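Local coordinates for protein mitochondrial association factor 1 (Toxoplasma gondii, PDB 6BXS) that is a macro-domain paralogue in a family linked to host mitochondrial association, its own role being probably a different, ancestral one, in a fold known for binding ADP-ribose, at residues Val134-Thr147 with Ala181-Ile193. Residues are numbered along the deposited sequence; the frame is centred on the assembly and turned at random.
Sequences VWDESETGKNVGAT and AYNMAYKATMLGI
W135 lies against A185 and A188 of helix 179-202, in a macro domain, an alpha/beta fold with a mixed central sheet; the loop that leads into strand 147-152 runs along that helix. Followed outward, the W135 side chain starts at CB, 4.3 Å from A181 CB. Its chi1 of 58° sets CG between the backbone N and the carbonyl carbon and, with chi2 78°, lays the six-membered ring against the helix. CD2 and CE3 lie under A185 CB, a CH-pi contact 4.0 Å from the ring centroid and 13° off its normal. CZ3 approaches A185 CA, and the far corner, CZ3 and CH2, meets A188 CB at the ring edge, 3.7 Å from each. V144 CG1 reaches the same A185 CB at 3.8 Å, so W135 and V144 share it. Beyond V144 the backbones close in: G145 CA rests 3.5 Å from T189 OG1, whose hydroxyl is spent on A185 O one turn back. T147 lies against the backbone of G192: with no side chain there, T147 OG1 comes to 3.5 Å from G192 CA. No direct hydrogen bond joins the segments; one water donates to both G145 O and A188 O, at 2.7 Å each.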
loop_
_atom_site.group_PDB
_atom_site.type_symbol
_atom_site.label_atom_id
_atom_site.label_comp_id
_atom_site.label_asym_id
_atom_site.label_seq_id
_atom_site.Cartn_x
_atom_site.Cartn_y
_atom_site.Cartn_z
ATOM N N VAL A 134 -3.237 12.780 -16.496
ATOM C CA VAL A 134 -4.687 12.680 -16.530
ATOM C C VAL A 134 -5.293 13.505 -15.393
ATOM O O VAL A 134 -6.468 13.873 -15.431
ATOM C CB VAL A 134 -5.113 11.201 -16.447
ATOM C CG1 VAL A 134 -6.524 11.051 -15.939
ATOM C CG2 VAL A 134 -4.974 10.543 -17.815
ATOM N N TRP A 135 -4.474 13.789 -14.386
ATOM C CA TRP A 135 -4.828 14.743 -13.339
ATOM C C TRP A 135 -3.696 15.754 -13.185
ATOM O O TRP A 135 -2.610 15.552 -13.723
ATOM C CB TRP A 135 -5.094 14.026 -12.014
ATOM C CG TRP A 135 -3.934 13.214 -11.532
ATOM C CD1 TRP A 135 -2.812 13.679 -10.911
ATOM C CD2 TRP A 135 -3.783 11.793 -11.626
ATOM N NE1 TRP A 135 -1.969 12.635 -10.617
ATOM C CE2 TRP A 135 -2.541 11.467 -11.045
ATOM C CE3 TRP A 135 -4.574 10.764 -12.147
ATOM C CZ2 TRP A 135 -2.073 10.157 -10.970
ATOM C CZ3 TRP A 135 -4.107 9.464 -12.072
ATOM C CH2 TRP A 135 -2.870 9.172 -11.488
ATOM N N ASP A 136 -3.954 16.840 -12.462
ATOM C CA ASP A 136 -2.935 17.857 -12.210
ATOM C C ASP A 136 -2.341 17.674 -10.816
ATOM O O ASP A 136 -3.063 17.674 -9.821
ATOM C CB ASP A 136 -3.524 19.262 -12.360
ATOM C CG ASP A 136 -2.454 20.332 -12.519
ATOM O OD1 ASP A 136 -1.463 20.310 -11.757
ATOM O OD2 ASP A 136 -2.601 21.191 -13.412
ATOM N N GLU A 137 -1.021 17.525 -10.755
ATOM C CA GLU A 137 -0.325 17.310 -9.488
ATOM C C GLU A 137 -0.508 18.486 -8.530
ATOM O O GLU A 137 -0.280 18.358 -7.326
ATOM C CB GLU A 137 1.168 17.070 -9.734
ATOM C CG GLU A 137 1.935 18.303 -10.196
ATOM C CD GLU A 137 3.391 18.009 -10.513
ATOM O OE1 GLU A 137 3.777 16.820 -10.519
ATOM O OE2 GLU A 137 4.154 18.970 -10.756
ATOM N N SER A 138 -0.920 19.629 -9.068
ATOM C CA SER A 138 -1.106 20.828 -8.260
ATOM C C SER A 138 -2.278 20.695 -7.287
ATOM O O SER A 138 -2.312 21.378 -6.263
ATOM C CB SER A 138 -1.321 22.047 -9.163
ATOM O OG SER A 138 -2.552 21.956 -9.858
ATOM N N GLU A 139 -3.231 19.819 -7.602
ATOM C CA GLU A 139 -4.399 19.620 -6.742
ATOM C C GLU A 139 -4.385 18.267 -6.027
ATOM O O GLU A 139 -4.973 18.127 -4.954
ATOM C CB GLU A 139 -5.693 19.757 -7.551
ATOM C CG GLU A 139 -5.733 18.943 -8.837
ATOM C CD GLU A 139 -7.130 18.847 -9.429
ATOM O OE1 GLU A 139 -8.114 18.988 -8.672
ATOM O OE2 GLU A 139 -7.246 18.633 -10.653
ATOM N N THR A 140 -3.716 17.279 -6.614
ATOM C CA THR A 140 -3.672 15.936 -6.035
ATOM C C THR A 140 -2.423 15.702 -5.189
ATOM O O THR A 140 -2.416 14.844 -4.306
ATOM C CB THR A 140 -3.707 14.844 -7.122
ATOM O OG1 THR A 140 -2.477 14.865 -7.858
ATOM C CG2 THR A 140 -4.881 15.051 -8.070
ATOM N N GLY A 141 -1.373 16.469 -5.466
ATOM C CA GLY A 141 -0.050 16.191 -4.936
ATOM C C GLY A 141 0.747 15.474 -6.008
ATOM O O GLY A 141 0.163 14.939 -6.952
ATOM N N LYS A 142 2.072 15.462 -5.877
ATOM C CA LYS A 142 2.922 14.883 -6.913
ATOM C C LYS A 142 3.243 13.421 -6.606
ATOM O O LYS A 142 3.211 12.995 -5.452
ATOM C CB LYS A 142 4.211 15.702 -7.070
ATOM C CG LYS A 142 5.388 15.242 -6.224
ATOM C CD LYS A 142 6.596 16.149 -6.429
ATOM C CE LYS A 142 7.759 15.752 -5.529
ATOM N NZ LYS A 142 7.440 15.933 -4.084
ATOM N N ASN A 143 3.541 12.666 -7.662
ATOM C CA ASN A 143 3.866 11.240 -7.574
ATOM C C ASN A 143 2.682 10.388 -7.128
ATOM O O ASN A 143 2.862 9.281 -6.620
ATOM C CB ASN A 143 5.046 11.005 -6.628
ATOM C CG ASN A 143 6.268 11.810 -7.011
ATOM O OD1 ASN A 143 6.538 12.024 -8.191
ATOM N ND2 ASN A 143 7.015 12.261 -6.010
ATOM N N VAL A 144 1.472 10.899 -7.327
ATOM C CA VAL A 144 0.265 10.149 -7.001
ATOM C C VAL A 144 0.127 8.949 -7.929
ATOM O O VAL A 144 0.383 9.052 -9.128
ATOM C CB VAL A 144 -0.993 11.031 -7.111
ATOM C CG1 VAL A 144 -2.260 10.199 -6.947
ATOM C CG2 VAL A 144 -0.948 12.142 -6.073
ATOM N N GLY A 145 -0.282 7.816 -7.367
ATOM C CA GLY A 145 -0.427 6.588 -8.127
ATOM C C GLY A 145 0.863 5.792 -8.192
ATOM O O GLY A 145 0.869 4.642 -8.632
ATOM N N ALA A 146 1.962 6.405 -7.763
ATOM C CA ALA A 146 3.247 5.720 -7.718
ATOM C C ALA A 146 3.190 4.596 -6.696
ATOM O O ALA A 146 2.854 4.825 -5.535
ATOM C CB ALA A 146 4.364 6.693 -7.380
ATOM N N THR A 147 3.518 3.385 -7.135
ATOM C CA THR A 147 3.464 2.207 -6.278
ATOM C C THR A 147 4.796 1.469 -6.299
ATOM O O THR A 147 5.338 1.170 -7.363
ATOM C CB THR A 147 2.341 1.245 -6.710
ATOM O OG1 THR A 147 1.084 1.934 -6.685
ATOM C CG2 THR A 147 2.276 0.041 -5.781
ATOM N N ALA A 181 -11.029 14.449 -10.400
ATOM C CA ALA A 181 -9.599 14.160 -10.397
ATOM C C ALA A 181 -9.245 13.196 -9.271
ATOM O O ALA A 181 -8.405 12.312 -9.438
ATOM C CB ALA A 181 -8.795 15.444 -10.262
ATOM N N TYR A 182 -9.895 13.377 -8.127
ATOM C CA TYR A 182 -9.645 12.550 -6.952
ATOM C C TYR A 182 -9.990 11.086 -7.214
ATOM O O TYR A 182 -9.169 10.197 -6.987
ATOM C CB TYR A 182 -10.450 13.070 -5.759
ATOM C CG TYR A 182 -10.137 12.369 -4.458
ATOM C CD1 TYR A 182 -9.065 12.768 -3.676
ATOM C CD2 TYR A 182 -10.913 11.308 -4.011
ATOM C CE1 TYR A 182 -8.772 12.134 -2.487
ATOM C CE2 TYR A 182 -10.629 10.666 -2.819
ATOM C CZ TYR A 182 -9.555 11.085 -2.061
ATOM O OH TYR A 182 -9.261 10.454 -0.874
ATOM N N ASN A 183 -11.209 10.842 -7.686
ATOM C CA ASN A 183 -11.667 9.485 -7.970
ATOM C C ASN A 183 -10.786 8.804 -9.010
ATOM O O ASN A 183 -10.437 7.633 -8.875
ATOM C CB ASN A 183 -13.119 9.499 -8.454
ATOM C CG ASN A 183 -14.102 9.860 -7.354
ATOM O OD1 ASN A 183 -13.845 9.630 -6.172
ATOM N ND2 ASN A 183 -15.239 10.423 -7.743
ATOM N N MET A 184 -10.427 9.554 -10.046
ATOM C CA MET A 184 -9.584 9.041 -11.118
ATOM C C MET A 184 -8.195 8.658 -10.596
ATOM O O MET A 184 -7.650 7.619 -10.967
ATOM C CB MET A 184 -9.468 10.088 -12.225
ATOM C CG MET A 184 -9.122 9.530 -13.591
ATOM S SD MET A 184 -9.416 10.733 -14.906
ATOM C CE MET A 184 -11.200 10.893 -14.881
ATOM N N ALA A 185 -7.631 9.497 -9.729
ATOM C CA ALA A 185 -6.315 9.238 -9.147
ATOM C C ALA A 185 -6.369 8.057 -8.180
ATOM O O ALA A 185 -5.432 7.261 -8.101
ATOM C CB ALA A 185 -5.794 10.487 -8.434
ATOM N N TYR A 186 -7.473 7.949 -7.446
ATOM C CA TYR A 186 -7.649 6.881 -6.465
ATOM C C TYR A 186 -7.716 5.515 -7.148
ATOM O O TYR A 186 -7.130 4.543 -6.672
ATOM C CB TYR A 186 -8.918 7.111 -5.637
ATOM C CG TYR A 186 -8.823 6.613 -4.207
ATOM C CD1 TYR A 186 -8.763 5.253 -3.920
ATOM C CD2 TYR A 186 -8.800 7.504 -3.143
ATOM C CE1 TYR A 186 -8.677 4.800 -2.611
ATOM C CE2 TYR A 186 -8.716 7.060 -1.835
ATOM C CZ TYR A 186 -8.657 5.710 -1.574
ATOM O OH TYR A 186 -8.575 5.273 -0.271
ATOM N N LYS A 187 -8.438 5.445 -8.262
ATOM C CA LYS A 187 -8.537 4.208 -9.030
ATOM C C LYS A 187 -7.183 3.826 -9.616
ATOM O O LYS A 187 -6.796 2.658 -9.596
ATOM C CB LYS A 187 -9.566 4.351 -10.151
ATOM C CG LYS A 187 -10.988 4.549 -9.663
ATOM C CD LYS A 187 -11.893 4.999 -10.795
ATOM C CE LYS A 187 -13.294 5.305 -10.302
ATOM N NZ LYS A 187 -14.026 6.232 -11.202
ATOM N N ALA A 188 -6.477 4.821 -10.144
ATOM C CA ALA A 188 -5.134 4.628 -10.683
ATOM C C ALA A 188 -4.197 4.080 -9.613
ATOM O O ALA A 188 -3.345 3.235 -9.889
ATOM C CB ALA A 188 -4.595 5.939 -11.231
ATOM N N THR A 189 -4.362 4.572 -8.389
ATOM C CA THR A 189 -3.537 4.138 -7.268
ATOM C C THR A 189 -3.816 2.676 -6.912
ATOM O O THR A 189 -2.890 1.893 -6.695
ATOM C CB THR A 189 -3.776 5.020 -6.027
ATOM O OG1 THR A 189 -3.469 6.384 -6.341
ATOM C CG2 THR A 189 -2.904 4.570 -4.862
ATOM N N MET A 190 -5.092 2.309 -6.848
ATOM C CA MET A 190 -5.466 0.937 -6.516
ATOM C C MET A 190 -5.019 -0.025 -7.612
ATOM O O MET A 190 -4.612 -1.149 -7.325
ATOM C CB MET A 190 -6.974 0.822 -6.296
ATOM C CG MET A 190 -7.401 -0.489 -5.642
ATOM S SD MET A 190 -6.656 -0.747 -4.016
ATOM C CE MET A 190 -7.385 0.601 -3.088
ATOM N N LEU A 191 -5.098 0.418 -8.864
ATOM C CA LEU A 191 -4.580 -0.366 -9.981
ATOM C C LEU A 191 -3.076 -0.583 -9.838
ATOM O O LEU A 191 -2.553 -1.636 -10.202
ATOM C CB LEU A 191 -4.880 0.322 -11.316
ATOM C CG LEU A 191 -6.303 0.232 -11.874
ATOM C CD1 LEU A 191 -6.392 0.992 -13.188
ATOM C CD2 LEU A 191 -6.732 -1.214 -12.074
ATOM N N GLY A 192 -2.382 0.421 -9.311
ATOM C CA GLY A 192 -0.951 0.323 -9.087
ATOM C C GLY A 192 -0.605 -0.741 -8.063
ATOM O O GLY A 192 0.333 -1.517 -8.248
ATOM N N ILE A 193 -1.369 -0.774 -6.978
ATOM C CA ILE A 193 -1.162 -1.746 -5.911
ATOM C C ILE A 193 -1.409 -3.173 -6.401
ATOM O O ILE A 193 -0.556 -4.047 -6.254
ATOM C CB ILE A 193 -2.090 -1.452 -4.717
ATOM C CG1 ILE A 193 -1.757 -0.087 -4.108
ATOM C CG2 ILE A 193 -1.962 -2.533 -3.648
ATOM C CD1 ILE A 193 -2.889 0.517 -3.308
HETATM O O HOH W 1 -0.730 3.528 -10.490
#